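Local coordinates for protein member of s1p family of ribosomal proteins (Pyrococcus furiosus, PDB 5YH1) that binds manganese through its DHH domain, the part present here, and probably acts on nucleic acids as an exonuclease, at residues V315-V318 against I324-N327; K114-M119 against K152-K157; I256-D261 against E302-V307. All blocks are in the same frame, centred on the assembly; numbering follows the deposited sequence.

Contact 1 of 3, residues V315-V318 against I324-N327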
ATOM      1  N   VAL A 315       1.285  32.089  -8.008  1.00 29.42           N
ATOM      2  CA  VAL A 315       0.364  32.520  -6.957  1.00 30.14           C
ATOM      3  C   VAL A 315      -0.210  33.878  -7.348  1.00 30.56           C
ATOM      4  O   VAL A 315       0.540  34.803  -7.573  1.00 29.98           O
ATOM      5  CB  VAL A 315       1.075  32.627  -5.592  1.00 29.98           C
ATOM      6  CG1 VAL A 315       0.105  33.069  -4.501  1.00 30.10           C
ATOM      7  CG2 VAL A 315       1.714  31.298  -5.227  1.00 29.66           C
ATOM      8  N   LYS A 316      -1.530  33.975  -7.464  1.00 32.55           N
ATOM      9  CA  LYS A 316      -2.209  35.260  -7.622  1.00 34.90           C
ATOM     10  C   LYS A 316      -2.452  35.853  -6.240  1.00 33.30           C
ATOM     11  O   LYS A 316      -3.007  35.184  -5.373  1.00 31.32           O
ATOM     12  CB  LYS A 316      -3.566  35.099  -8.298  1.00 39.64           C
ATOM     13  CG  LYS A 316      -3.516  34.781  -9.779  1.00 47.10           C
ATOM     14  CD  LYS A 316      -4.792  35.269 -10.467  1.00 54.12           C
ATOM     15  CE  LYS A 316      -4.809  34.959 -11.961  1.00 59.29           C
ATOM     16  NZ  LYS A 316      -5.957  35.625 -12.652  1.00 62.61           N
ATOM     17  N   SER A 317      -2.041  37.107  -6.051  1.00 32.71           N
ATOM     18  CA  SER A 317      -2.233  37.836  -4.791  1.00 32.76           C
ATOM     19  C   SER A 317      -2.913  39.162  -5.085  1.00 33.47           C
ATOM     20  O   SER A 317      -2.359  39.990  -5.801  1.00 32.94           O
ATOM     21  CB  SER A 317      -0.889  38.088  -4.103  1.00 32.37           C
ATOM     22  OG  SER A 317      -1.064  38.649  -2.811  1.00 31.78           O
ATOM     23  N   VAL A 318      -4.117  39.358  -4.548  1.00 33.18           N
ATOM     24  CA  VAL A 318      -4.831  40.617  -4.719  1.00 33.72           C
ATOM     25  C   VAL A 318      -5.253  41.177  -3.370  1.00 32.33           C
ATOM     26  O   VAL A 318      -5.649  40.437  -2.464  1.00 31.93           O
ATOM     27  CB  VAL A 318      -6.067  40.477  -5.648  1.00 35.39           C
ATOM     28  CG1 VAL A 318      -5.630  40.013  -7.024  1.00 37.00           C
ATOM     29  CG2 VAL A 318      -7.100  39.506  -5.083  1.00 37.04           C
ATOM     30  N   ILE A 324      -8.174  42.979   2.721  1.00 28.32           N
ATOM     31  CA  ILE A 324      -7.676  41.614   2.820  1.00 28.11           C
ATOM     32  C   ILE A 324      -6.771  41.280   1.643  1.00 27.41           C
ATOM     33  O   ILE A 324      -7.096  41.581   0.498  1.00 28.07           O
ATOM     34  CB  ILE A 324      -8.829  40.608   2.906  1.00 29.86           C
ATOM     35  CG1 ILE A 324      -9.534  40.780   4.253  1.00 30.36           C
ATOM     36  CG2 ILE A 324      -8.319  39.174   2.730  1.00 30.36           C
ATOM     37  CD1 ILE A 324     -10.830  40.012   4.378  1.00 31.05           C
ATOM     38  N   ARG A 325      -5.613  40.694   1.937  1.00 25.96           N
ATOM     39  CA  ARG A 325      -4.744  40.151   0.891  1.00 26.43           C
ATOM     40  C   ARG A 325      -5.125  38.682   0.677  1.00 25.45           C
ATOM     41  O   ARG A 325      -4.913  37.838   1.555  1.00 24.68           O
ATOM     42  CB  ARG A 325      -3.259  40.288   1.253  1.00 26.11           C
ATOM     43  CG  ARG A 325      -2.312  39.717   0.199  1.00 27.04           C
ATOM     44  CD  ARG A 325      -0.853  39.963   0.574  1.00 28.11           C
ATOM     45  NE  ARG A 325      -0.528  41.383   0.514  1.00 28.61           N
ATOM     46  CZ  ARG A 325      -0.313  42.056  -0.610  1.00 29.56           C
ATOM     47  NH1 ARG A 325      -0.372  41.447  -1.794  1.00 30.63           N
ATOM     48  NH2 ARG A 325      -0.039  43.349  -0.553  1.00 29.57           N
ATOM     49  N   PHE A 326      -5.701  38.400  -0.487  1.00 25.92           N
ATOM     50  CA  PHE A 326      -6.212  37.067  -0.835  1.00 26.48           C
ATOM     51  C   PHE A 326      -5.285  36.417  -1.871  1.00 25.83           C
ATOM     52  O   PHE A 326      -5.141  36.931  -2.978  1.00 25.06           O
ATOM     53  CB  PHE A 326      -7.628  37.228  -1.402  1.00 27.75           C
ATOM     54  CG  PHE A 326      -8.324  35.938  -1.764  1.00 28.97           C
ATOM     55  CD1 PHE A 326      -8.281  34.831  -0.932  1.00 30.65           C
ATOM     56  CD2 PHE A 326      -9.092  35.864  -2.918  1.00 30.75           C
ATOM     57  CE1 PHE A 326      -8.962  33.660  -1.266  1.00 32.17           C
ATOM     58  CE2 PHE A 326      -9.775  34.702  -3.256  1.00 30.54           C
ATOM     59  CZ  PHE A 326      -9.713  33.601  -2.426  1.00 30.64           C
ATOM     60  N   ASN A 327      -4.656  35.303  -1.496  1.00 25.05           N
ATOM     61  CA  ASN A 327      -3.736  34.583  -2.370  1.00 24.81           C
ATOM     62  C   ASN A 327      -4.363  33.269  -2.835  1.00 25.83           C
ATOM     63  O   ASN A 327      -4.926  32.532  -2.031  1.00 24.79           O
ATOM     64  CB  ASN A 327      -2.434  34.243  -1.643  1.00 25.35           C
ATOM     65  CG  ASN A 327      -1.809  35.436  -0.940  1.00 25.26           C
ATOM     66  OD1 ASN A 327      -1.742  36.530  -1.488  1.00 25.73           O
ATOM     67  ND2 ASN A 327      -1.329  35.217   0.272  1.00 25.30           N
TER
HETATM   68  O   HOH W   1      -5.964  36.122  -5.511  1.00 37.43           O
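Ser317 and Val318 run antiparallel to Phe326 and Asn327 as the two arms of a beta hairpin, strand axes 4.7 Å apart and N-to-C directions at 165°. The strand of residues 316-319 forms one margin, within this chain, of the mixed C-terminal sheet. Val318 and Phe326 are a hydrogen-bonded pair: Val318 N reaches Phe326 O at 3.1 Å and Phe326 N reaches Val318 O at 2.8 Å. Ser317 and Asn327 make the adjoining non-hydrogen-bonded pair, where close CA atoms let two short polar side chains meet on one face. With OG anti to the backbone N (chi1 -173°), Ser317 donates to Asn327 OD1 at 2.6 Å, almost in line with the C=O, and accepts from Arg325 NH1 at 3.1 Å. The arginine, bent at chi3, presents the edge of its guanidinium to the hydroxyl, while Tyr358 offers it a cation-pi partner. Replacing Ser317 by an alanine would probably leave Asn327 OD1 without this donor and the guanidinium freer to swing. Asn327 suits its buried site because its amide also bonds Thr366 through ND2. The opposite face takes Val318 and Phe326, beta-branched and aromatic types at home in strands; CG2 of Val318 lies 4.4 Å from CB of Phe326. A water donates to Phe326 O at 2.8 Å and, more weakly, to Lys316 O.

Contact 2 of 3, residues K114-M119 against K152-K157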
ATOM      1  N   LYS A 114      -8.071  -2.181  11.650  1.00 26.74           N
ATOM      2  CA  LYS A 114      -6.798  -2.867  11.776  1.00 28.76           C
ATOM      3  C   LYS A 114      -6.471  -3.136  13.265  1.00 27.41           C
ATOM      4  O   LYS A 114      -6.077  -4.242  13.639  1.00 26.19           O
ATOM      5  CB  LYS A 114      -5.717  -2.035  11.078  1.00 31.02           C
ATOM      6  CG  LYS A 114      -4.323  -2.627  11.102  1.00 34.68           C
ATOM      7  CD  LYS A 114      -3.467  -1.984  12.171  1.00 38.78           C
ATOM      8  CE  LYS A 114      -2.041  -2.510  12.134  1.00 42.25           C
ATOM      9  NZ  LYS A 114      -1.185  -1.692  11.232  1.00 44.90           N
ATOM     10  N   ASP A 115      -6.663  -2.134  14.112  1.00 25.94           N
ATOM     11  CA  ASP A 115      -6.420  -2.298  15.545  1.00 25.17           C
ATOM     12  C   ASP A 115      -7.290  -3.428  16.136  1.00 24.04           C
ATOM     13  O   ASP A 115      -6.829  -4.234  16.943  1.00 22.81           O
ATOM     14  CB  ASP A 115      -6.686  -0.965  16.283  1.00 25.83           C
ATOM     15  CG  ASP A 115      -5.658   0.118  15.943  1.00 26.29           C
ATOM     16  OD1 ASP A 115      -4.585  -0.220  15.399  1.00 26.40           O
ATOM     17  OD2 ASP A 115      -5.923   1.312  16.217  1.00 27.28           O
ATOM     18  N   ILE A 116      -8.548  -3.488  15.728  1.00 23.83           N
ATOM     19  CA  ILE A 116      -9.459  -4.522  16.224  1.00 24.06           C
ATOM     20  C   ILE A 116      -9.052  -5.918  15.710  1.00 24.09           C
ATOM     21  O   ILE A 116      -9.018  -6.883  16.470  1.00 24.32           O
ATOM     22  CB  ILE A 116     -10.930  -4.181  15.881  1.00 24.73           C
ATOM     23  CG1 ILE A 116     -11.369  -2.957  16.690  1.00 24.79           C
ATOM     24  CG2 ILE A 116     -11.866  -5.359  16.192  1.00 25.31           C
ATOM     25  CD1 ILE A 116     -12.673  -2.329  16.231  1.00 24.83           C
ATOM     26  N   ILE A 117      -8.712  -6.033  14.436  1.00 24.60           N
ATOM     27  CA  ILE A 117      -8.314  -7.340  13.886  1.00 24.26           C
ATOM     28  C   ILE A 117      -7.045  -7.832  14.576  1.00 25.43           C
ATOM     29  O   ILE A 117      -6.968  -8.982  14.998  1.00 26.38           O
ATOM     30  CB  ILE A 117      -8.132  -7.270  12.355  1.00 24.48           C
ATOM     31  CG1 ILE A 117      -9.498  -7.061  11.692  1.00 24.58           C
ATOM     32  CG2 ILE A 117      -7.445  -8.531  11.812  1.00 24.44           C
ATOM     33  CD1 ILE A 117      -9.441  -6.431  10.318  1.00 25.60           C
ATOM     34  N   PHE A 118      -6.063  -6.950  14.718  1.00 26.59           N
ATOM     35  CA  PHE A 118      -4.807  -7.291  15.379  1.00 27.44           C
ATOM     36  C   PHE A 118      -5.021  -7.667  16.844  1.00 27.09           C
ATOM     37  O   PHE A 118      -4.469  -8.656  17.308  1.00 26.58           O
ATOM     38  CB  PHE A 118      -3.801  -6.132  15.267  1.00 29.42           C
ATOM     39  CG  PHE A 118      -2.984  -6.139  13.996  1.00 33.24           C
ATOM     40  CD1 PHE A 118      -3.512  -6.590  12.783  1.00 34.45           C
ATOM     41  CD2 PHE A 118      -1.674  -5.668  14.007  1.00 36.65           C
ATOM     42  CE1 PHE A 118      -2.743  -6.581  11.621  1.00 36.24           C
ATOM     43  CE2 PHE A 118      -0.902  -5.658  12.846  1.00 38.84           C
ATOM     44  CZ  PHE A 118      -1.440  -6.120  11.652  1.00 37.27           C
HETATM   45  N   MSE A 119      -5.814  -6.889  17.578  1.00 26.79           N
HETATM   46  CA  MSE A 119      -6.032  -7.185  19.009  1.00 28.23           C
HETATM   47  C   MSE A 119      -6.807  -8.480  19.186  1.00 28.46           C
HETATM   48  O   MSE A 119      -6.560  -9.224  20.131  1.00 27.51           O
HETATM   49  CB  MSE A 119      -6.696  -6.013  19.749  1.00 28.64           C
HETATM   50  CG  MSE A 119      -8.195  -5.940  19.485  1.00 29.77           C
HETATM   51 SE   MSE A 119      -9.136  -4.438  20.363  0.95 34.56          SE
HETATM   52  CE  MSE A 119      -8.210  -2.897  19.559  1.00 34.25           C
ATOM     53  N   LYS A 152     -16.213  -0.051  21.347  1.00 29.57           N
ATOM     54  CA  LYS A 152     -17.101  -0.350  22.470  1.00 32.30           C
ATOM     55  C   LYS A 152     -17.868  -1.672  22.288  1.00 31.40           C
ATOM     56  O   LYS A 152     -18.230  -2.313  23.264  1.00 30.54           O
ATOM     57  CB  LYS A 152     -18.040   0.824  22.757  1.00 33.79           C
ATOM     58  CG  LYS A 152     -17.327   2.014  23.417  1.00 36.80           C
ATOM     59  CD  LYS A 152     -16.495   1.611  24.637  1.00 37.29           C
ATOM     60  CE  LYS A 152     -16.078   2.824  25.459  1.00 38.23           C
ATOM     61  NZ  LYS A 152     -15.198   2.459  26.604  1.00 37.63           N
ATOM     62  N   ALA A 153     -18.058  -2.108  21.049  1.00 30.17           N
ATOM     63  CA  ALA A 153     -18.590  -3.447  20.808  1.00 29.11           C
ATOM     64  C   ALA A 153     -17.665  -4.530  21.378  1.00 28.74           C
ATOM     65  O   ALA A 153     -18.096  -5.663  21.601  1.00 29.55           O
ATOM     66  CB  ALA A 153     -18.820  -3.672  19.327  1.00 29.28           C
ATOM     67  N   TYR A 154     -16.403  -4.184  21.626  1.00 27.20           N
ATOM     68  CA  TYR A 154     -15.449  -5.114  22.226  1.00 26.73           C
ATOM     69  C   TYR A 154     -15.143  -4.814  23.699  1.00 26.43           C
ATOM     70  O   TYR A 154     -14.255  -5.438  24.277  1.00 28.17           O
ATOM     71  CB  TYR A 154     -14.163  -5.139  21.381  1.00 26.81           C
ATOM     72  CG  TYR A 154     -14.423  -5.717  20.016  1.00 26.44           C
ATOM     73  CD1 TYR A 154     -14.973  -4.939  19.011  1.00 26.20           C
ATOM     74  CD2 TYR A 154     -14.164  -7.058  19.746  1.00 26.01           C
ATOM     75  CE1 TYR A 154     -15.251  -5.474  17.765  1.00 26.28           C
ATOM     76  CE2 TYR A 154     -14.437  -7.602  18.504  1.00 26.08           C
ATOM     77  CZ  TYR A 154     -14.978  -6.809  17.515  1.00 26.23           C
ATOM     78  OH  TYR A 154     -15.261  -7.352  16.277  1.00 25.20           O
ATOM     79  N   GLY A 155     -15.878  -3.884  24.307  1.00 26.17           N
ATOM     80  CA  GLY A 155     -15.629  -3.475  25.707  1.00 26.64           C
ATOM     81  C   GLY A 155     -14.268  -2.838  25.970  1.00 27.64           C
ATOM     82  O   GLY A 155     -13.731  -2.928  27.083  1.00 28.42           O
ATOM     83  N   VAL A 156     -13.703  -2.194  24.953  1.00 27.30           N
ATOM     84  CA  VAL A 156     -12.373  -1.596  25.051  1.00 27.53           C
ATOM     85  C   VAL A 156     -12.437  -0.253  25.784  1.00 27.62           C
ATOM     86  O   VAL A 156     -13.347   0.542  25.556  1.00 28.19           O
ATOM     87  CB  VAL A 156     -11.742  -1.428  23.647  1.00 27.85           C
ATOM     88  CG1 VAL A 156     -10.582  -0.444  23.655  1.00 27.79           C
ATOM     89  CG2 VAL A 156     -11.286  -2.786  23.114  1.00 28.40           C
ATOM     90  N   LYS A 157     -11.479  -0.019  26.674  1.00 28.28           N
ATOM     91  CA  LYS A 157     -11.365   1.274  27.355  1.00 29.66           C
ATOM     92  C   LYS A 157     -10.450   2.199  26.576  1.00 28.14           C
ATOM     93  O   LYS A 157      -9.501   1.752  25.930  1.00 26.05           O
ATOM     94  CB  LYS A 157     -10.894   1.087  28.791  1.00 32.69           C
ATOM     95  CG  LYS A 157     -11.934   0.353  29.616  1.00 36.35           C
ATOM     96  CD  LYS A 157     -11.517   0.234  31.063  1.00 41.84           C
ATOM     97  CE  LYS A 157     -12.645  -0.359  31.895  1.00 45.51           C
ATOM     98  NZ  LYS A 157     -12.195  -0.556  33.300  1.00 48.13           N
TER
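Ile116, on helix 109-126, lays its CG2 methyl over one face of the Tyr154 ring in a CH-pi contact, 3.9 Å from the ring centroid. The methyl is displaced toward the hydroxyl end, so CZ and CE1 of Tyr154 are its closest partners, each 3.7 Å from Ile116 CG2. CG2, anti to the backbone N of Ile116, is the branch that reaches the ring, and the two side chains cross at about a right angle. A beta-branched aliphatic residue suits the place, offering a methyl close to the helix for the flat ring to rest on. The hydroxyl of Tyr154, a buried residue, is hydrogen-bonded to Gly274 O of the second subunit, whose Ile275 also packs on Ile116. Ile117, the next residue, turns away from the loop and packs on Met270 of that same subunit. One turn beyond Ile116, Met119, modelled as selenomethionine, touches Val156: Met119 SE comes 3.9 Å from Val156 CG2. Its CG occupies the crowded position between backbone N and carbonyl carbon (chi1 78°), and a bend at chi3 folds the flexible chain, which also packs on Leu151 and Ile59. The loop is fixed from its own side by Lys152, whose NZ donates to Val156 O at 2.9 Å and forms a salt bridge with Asp182. Gly155, with positive phi, closes helix 145-152 in a Schellman motif: Gly155 N bonds Lys152 O, and Val156 N bonds Leu151 O. Helix end and loop lead into strand 158-161, completing a beta-alpha-beta crossover of the parallel alpha/beta sheet in the DHH N-terminal domain.

Contact 3 of 3, residues I256-D261 against E302-V307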
ATOM      1  N   ILE A 256      14.527  20.754  14.071  1.00 26.84           N
ATOM      2  CA  ILE A 256      14.025  19.463  14.547  1.00 26.32           C
ATOM      3  C   ILE A 256      12.592  19.211  14.068  1.00 27.39           C
ATOM      4  O   ILE A 256      12.293  18.132  13.534  1.00 26.32           O
ATOM      5  CB  ILE A 256      14.125  19.331  16.078  1.00 26.53           C
ATOM      6  CG1 ILE A 256      15.589  19.170  16.485  1.00 26.98           C
ATOM      7  CG2 ILE A 256      13.330  18.123  16.580  1.00 26.73           C
ATOM      8  CD1 ILE A 256      15.853  19.306  17.971  1.00 27.32           C
ATOM      9  N   ALA A 257      11.711  20.194  14.242  1.00 26.54           N
ATOM     10  CA  ALA A 257      10.330  20.038  13.787  1.00 26.80           C
ATOM     11  C   ALA A 257      10.251  19.804  12.274  1.00 26.69           C
ATOM     12  O   ALA A 257       9.480  18.946  11.812  1.00 25.63           O
ATOM     13  CB  ALA A 257       9.483  21.243  14.173  1.00 26.60           C
ATOM     14  N   GLU A 258      11.030  20.566  11.508  1.00 26.10           N
ATOM     15  CA  GLU A 258      11.017  20.433  10.047  1.00 26.09           C
ATOM     16  C   GLU A 258      11.554  19.074   9.621  1.00 25.20           C
ATOM     17  O   GLU A 258      11.044  18.472   8.676  1.00 25.67           O
ATOM     18  CB  GLU A 258      11.806  21.552   9.370  1.00 27.76           C
ATOM     19  CG  GLU A 258      11.165  22.935   9.502  1.00 29.12           C
ATOM     20  CD  GLU A 258       9.962  23.161   8.594  1.00 30.25           C
ATOM     21  OE1 GLU A 258       9.607  22.287   7.778  1.00 30.27           O
ATOM     22  OE2 GLU A 258       9.362  24.242   8.695  1.00 32.28           O
ATOM     23  N   VAL A 259      12.575  18.594  10.321  1.00 24.47           N
ATOM     24  CA  VAL A 259      13.126  17.272  10.061  1.00 24.14           C
ATOM     25  C   VAL A 259      12.104  16.167  10.336  1.00 24.39           C
ATOM     26  O   VAL A 259      11.949  15.253   9.524  1.00 23.90           O
ATOM     27  CB  VAL A 259      14.422  17.022  10.850  1.00 23.76           C
ATOM     28  CG1 VAL A 259      14.823  15.559  10.798  1.00 24.37           C
ATOM     29  CG2 VAL A 259      15.553  17.884  10.296  1.00 24.13           C
ATOM     30  N   ILE A 260      11.401  16.251  11.461  1.00 24.74           N
ATOM     31  CA  ILE A 260      10.396  15.232  11.803  1.00 25.20           C
ATOM     32  C   ILE A 260       9.297  15.149  10.742  1.00 25.45           C
ATOM     33  O   ILE A 260       8.966  14.051  10.274  1.00 24.89           O
ATOM     34  CB  ILE A 260       9.771  15.474  13.185  1.00 25.10           C
ATOM     35  CG1 ILE A 260      10.814  15.212  14.280  1.00 24.92           C
ATOM     36  CG2 ILE A 260       8.566  14.565  13.391  1.00 25.32           C
ATOM     37  CD1 ILE A 260      10.440  15.769  15.636  1.00 24.91           C
ATOM     38  N   ASP A 261       8.748  16.299  10.360  1.00 26.21           N
ATOM     39  CA  ASP A 261       7.655  16.345   9.384  1.00 27.61           C
ATOM     40  C   ASP A 261       8.104  15.843   7.999  1.00 27.22           C
ATOM     41  O   ASP A 261       7.304  15.274   7.256  1.00 25.60           O
ATOM     42  CB  ASP A 261       7.068  17.759   9.268  1.00 29.76           C
ATOM     43  CG  ASP A 261       6.351  18.219  10.545  1.00 34.22           C
ATOM     44  OD1 ASP A 261       5.889  17.381  11.350  1.00 38.29           O
ATOM     45  OD2 ASP A 261       6.237  19.439  10.744  1.00 37.51           O
ATOM     46  N   GLU A 302      16.516  23.051   1.332  1.00 29.60           N
ATOM     47  CA  GLU A 302      16.717  23.216  -0.099  1.00 32.11           C
ATOM     48  C   GLU A 302      15.466  22.826  -0.892  1.00 29.69           C
ATOM     49  O   GLU A 302      15.101  23.515  -1.845  1.00 28.01           O
ATOM     50  CB  GLU A 302      17.922  22.407  -0.581  1.00 36.39           C
ATOM     51  CG  GLU A 302      18.296  22.686  -2.031  1.00 41.84           C
ATOM     52  CD  GLU A 302      19.494  21.875  -2.487  1.00 48.17           C
ATOM     53  OE1 GLU A 302      19.496  20.638  -2.301  1.00 54.53           O
ATOM     54  OE2 GLU A 302      20.439  22.474  -3.036  1.00 56.01           O
ATOM     55  N   LYS A 303      14.803  21.738  -0.504  1.00 28.38           N
ATOM     56  CA  LYS A 303      13.547  21.356  -1.165  1.00 28.92           C
ATOM     57  C   LYS A 303      12.493  22.443  -1.050  1.00 28.17           C
ATOM     58  O   LYS A 303      11.824  22.768  -2.024  1.00 27.71           O
ATOM     59  CB  LYS A 303      12.965  20.084  -0.570  1.00 30.00           C
ATOM     60  CG  LYS A 303      13.703  18.820  -0.937  1.00 31.53           C
ATOM     61  CD  LYS A 303      12.986  17.630  -0.328  1.00 32.23           C
ATOM     62  CE  LYS A 303      13.788  16.364  -0.517  1.00 32.09           C
ATOM     63  NZ  LYS A 303      13.005  15.153  -0.151  1.00 31.93           N
ATOM     64  N   GLN A 304      12.339  23.004   0.145  1.00 28.63           N
ATOM     65  CA  GLN A 304      11.342  24.057   0.342  1.00 29.03           C
ATOM     66  C   GLN A 304      11.651  25.296  -0.497  1.00 29.72           C
ATOM     67  O   GLN A 304      10.760  25.850  -1.129  1.00 29.92           O
ATOM     68  CB  GLN A 304      11.208  24.411   1.823  1.00 29.12           C
ATOM     69  CG  GLN A 304      10.604  23.285   2.649  1.00 30.05           C
ATOM     70  CD  GLN A 304      10.342  23.673   4.094  1.00 30.19           C
ATOM     71  OE1 GLN A 304      10.373  24.842   4.441  1.00 31.25           O
ATOM     72  NE2 GLN A 304      10.078  22.687   4.939  1.00 30.78           N
ATOM     73  N   GLU A 305      12.914  25.720  -0.518  1.00 30.81           N
ATOM     74  CA  GLU A 305      13.315  26.885  -1.314  1.00 32.29           C
ATOM     75  C   GLU A 305      13.116  26.668  -2.807  1.00 30.95           C
ATOM     76  O   GLU A 305      12.647  27.562  -3.508  1.00 30.74           O
ATOM     77  CB  GLU A 305      14.779  27.242  -1.052  1.00 33.75           C
ATOM     78  CG  GLU A 305      14.988  27.854   0.314  1.00 37.05           C
ATOM     79  CD  GLU A 305      16.448  28.065   0.660  1.00 40.18           C
ATOM     80  OE1 GLU A 305      17.337  27.438   0.036  1.00 41.98           O
ATOM     81  OE2 GLU A 305      16.698  28.863   1.579  1.00 45.70           O
ATOM     82  N   LYS A 306      13.483  25.481  -3.279  1.00 31.18           N
ATOM     83  CA  LYS A 306      13.324  25.114  -4.690  1.00 32.33           C
ATOM     84  C   LYS A 306      11.857  25.149  -5.089  1.00 30.35           C
ATOM     85  O   LYS A 306      11.498  25.752  -6.097  1.00 29.61           O
ATOM     86  CB  LYS A 306      13.851  23.696  -4.954  1.00 34.53           C
ATOM     87  CG  LYS A 306      14.966  23.606  -5.974  1.00 37.62           C
ATOM     88  CD  LYS A 306      16.335  23.744  -5.311  1.00 38.67           C
ATOM     89  N   VAL A 307      11.012  24.483  -4.308  1.00 30.14           N
ATOM     90  CA  VAL A 307       9.592  24.387  -4.661  1.00 29.74           C
ATOM     91  C   VAL A 307       8.951  25.778  -4.574  1.00 28.18           C
ATOM     92  O   VAL A 307       8.204  26.182  -5.457  1.00 28.79           O
ATOM     93  CB  VAL A 307       8.843  23.310  -3.823  1.00 30.79           C
ATOM     94  CG1 VAL A 307       8.651  23.749  -2.378  1.00 32.44           C
ATOM     95  CG2 VAL A 307       7.490  22.991  -4.437  1.00 30.91           C
TER
HETATM   96  O   HOH W   2       8.664  25.505   6.500  1.00 40.97           O
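Two helices between the parallel alpha/beta sheet and the C-terminal mixed sheet in the chain, 250-267 and the long 286-311, are bridged here by one polar pair, Glu258 and Gln304. Their backbones stand well apart, the CA atoms of Glu258 and Gln304 being 10.4 Å from each other, and both side chains must span the gap. Gln304 does so with a chain extended beyond CG, whereas Glu258 folds at chi2 (-76°) and swings its carboxylate round to meet the amide. Gln304 NE2 donates to Glu258 OE1 at 2.9 Å. The carboxylate and amide planes are steeply turned against each other, 66° apart, so the two groups use the bond differently: OE1 lies in the amide plane of Gln304, but NE2 approaches it from above the carboxylate plane, 56° out of it. A water completes the bridge by donating both ways, to Glu258 OE2 at 2.6 Å and to Gln304 OE1 at 2.8 Å. Both oxygens of the acid and both ends of the amide are thus engaged. A glutamine fits opposite a glutamate because it can offer an N-H to the acid and an oxygen to the water. Glu258 OE1 also takes a salt bridge from Lys345, and Gln304 NE2 has a second partner in Tyr340 OH. Nearby, Lys303 NZ links the same two helices through His262 and Tyr266, and Val259 packs on Ile296. Glu258 lies about 12 Å, side chain to side chain, from the manganese ligand Asp229, and is not among the metal's ligands. With Lys345 and the amide N-H both drawn to OE1, the glutamate is probably held ionised, and at this point the helices are held by directional, partly hydrated bonds.

In the fold
From the N terminus, contact 2 comes first, joining helix 109-126 to the turn after helix 145-152 and closing a loop that includes strand 132-136 of the parallel sheet. Contact 3 follows, tying helix 250-267 to helix 286-311 across an intervening region rich in helix. Contact 1 comes last and closes a tight hairpin, with only five residues between its segments, soon after helix 286-311 hands the chain to strand 316-319. The three loops lie in series, none crossing or enclosing another. Contact 2 belongs to the DHH alpha/beta part and contact 1 to the C-terminal mixed sheet, about 47 Å apart between centres; contact 3 lies between them in the chain, its nearest atoms about 8 Å from contact 1.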